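Local structure of uncharacterized protein AF_0924 (Archaeoglobus fulgidus, 3DT5) at residues A[56-59]-A[60-64]. The protein is of unknown function but probably sits in the cell membrane, its mainly helical C-terminal domain, the part in this chain, binding a calcium ion. Residues are numbered along the deposited sequence; the frame is centred on the assembly and turned at random.
Sequences YLAG and NNLLR
Ala58 and Leu63 meet across the start of a short helix, a hydrophobic staple in which the residue before the N-cap touches the one four places beyond the cap. Gly59 is the N-cap, and the helix continues from Asn60 to residue 65. The touching is done by one branch of the leucine: Leu63 CD2 lies 3.6 Å from Ala58 CB, with CG close behind at 3.8 Å from the same methyl. Leu63 CG stands anti to its own carbonyl carbon (chi1 -66°), a setting that turns the branches back past the helix start, where CD2 meets the methyl and CD1 runs alongside the backbone, 4.0 Å from Ala58 O. Leu62 comes to the same alanine from another direction. Its CG is anti to the backbone N (chi1 180°), and CD2 reaches within 4.2 Å of Ala58 CB, a looser touch than that of Leu63.

Ala58 and Leu62 also rest on Phe26 of helix 16-35, while Leu62 packs on Val100 and Leu101 of helix 88-116, seating the short helix against the two long ones. Glu104 takes both capping-box roles from outside: OE1 accepts from Leu62 N, in place of the cap side chain that glycine lacks, and OE2 accepts from Gly59 N, which the apolar Leu62 side chain cannot serve.

Cutting Leu63 back to an alanine is likely to leave the Ala58 methyl without its closer apolar partner in the staple and to uncover one flank of the Gly59 carbonyl. That carbonyl begins the helical bonding: Leu63 N donates to Gly59 O at 3.1 Å, nearly straight at 164° and in the carbonyl plane, while Leu63 CG sits 3.3 Å from the same oxygen.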
# COMPACT_ATOMS: atom_id res chain seq x y z
N TYR A 56 -4.97 -1.71 11.90
CA TYR A 56 -6.14 -2.49 12.28
C TYR A 56 -7.01 -2.86 11.07
O TYR A 56 -7.92 -3.66 11.20
CB TYR A 56 -6.96 -1.77 13.34
CG TYR A 56 -7.73 -0.58 12.83
CD1 TYR A 56 -9.08 -0.69 12.51
CD2 TYR A 56 -7.10 0.67 12.66
CE1 TYR A 56 -9.80 0.41 11.99
CE2 TYR A 56 -7.80 1.75 12.16
CZ TYR A 56 -9.16 1.61 11.84
OH TYR A 56 -9.85 2.68 11.33
N LEU A 57 -6.72 -2.30 9.89
CA LEU A 57 -7.51 -2.60 8.70
C LEU A 57 -6.82 -3.67 7.81
O LEU A 57 -7.45 -4.22 6.87
CB LEU A 57 -7.77 -1.32 7.91
CG LEU A 57 -8.68 -0.32 8.65
CD1 LEU A 57 -8.56 1.01 7.94
CD2 LEU A 57 -10.16 -0.84 8.70
N ALA A 58 -5.58 -4.01 8.15
CA ALA A 58 -4.77 -4.93 7.33
C ALA A 58 -5.09 -6.41 7.74
O ALA A 58 -5.44 -6.67 8.91
CB ALA A 58 -3.29 -4.64 7.55
N GLY A 59 -4.92 -7.33 6.80
CA GLY A 59 -5.00 -8.77 7.08
C GLY A 59 -3.75 -9.26 7.82
O GLY A 59 -2.70 -8.59 7.82
N ASN A 60 -3.88 -10.37 8.52
CA ASN A 60 -2.76 -10.84 9.37
C ASN A 60 -1.54 -11.19 8.53
O ASN A 60 -0.43 -10.98 9.00
CB ASN A 60 -3.20 -12.07 10.21
CG ASN A 60 -4.14 -11.69 11.37
OD1 ASN A 60 -4.70 -10.57 11.37
ND2 ASN A 60 -4.29 -12.59 12.38
N ASN A 61 -1.73 -11.66 7.27
CA ASN A 61 -0.59 -12.05 6.41
C ASN A 61 0.27 -10.79 6.14
O ASN A 61 1.51 -10.82 6.28
CB ASN A 61 -1.02 -12.57 5.02
CG ASN A 61 -1.77 -13.85 5.06
OD1 ASN A 61 -1.91 -14.46 6.10
ND2 ASN A 61 -2.30 -14.26 3.88
N LEU A 62 -0.38 -9.71 5.74
CA LEU A 62 0.33 -8.45 5.50
C LEU A 62 0.98 -7.87 6.76
O LEU A 62 2.12 -7.41 6.69
CB LEU A 62 -0.66 -7.40 4.88
CG LEU A 62 -0.00 -6.04 4.60
CD1 LEU A 62 1.23 -6.14 3.64
CD2 LEU A 62 -1.04 -5.08 4.04
N LEU A 63 0.30 -7.92 7.91
CA LEU A 63 0.88 -7.40 9.15
C LEU A 63 2.19 -8.12 9.46
O LEU A 63 3.07 -7.52 10.06
CB LEU A 63 -0.11 -7.53 10.32
CG LEU A 63 -1.33 -6.64 10.12
CD1 LEU A 63 -2.27 -6.87 11.29
CD2 LEU A 63 -0.87 -5.15 10.16
N ARG A 64 2.31 -9.40 9.11
CA ARG A 64 3.60 -10.10 9.33
C ARG A 64 4.80 -9.42 8.68
O ARG A 64 5.92 -9.53 9.18
CB ARG A 64 3.50 -11.56 8.87
CG ARG A 64 2.77 -12.32 9.99
CD ARG A 64 2.32 -13.64 9.68
NE ARG A 64 2.20 -14.30 10.97
CZ ARG A 64 1.47 -15.39 11.21
NH1 ARG A 64 0.76 -15.96 10.24
NH2 ARG A 64 1.47 -15.91 12.44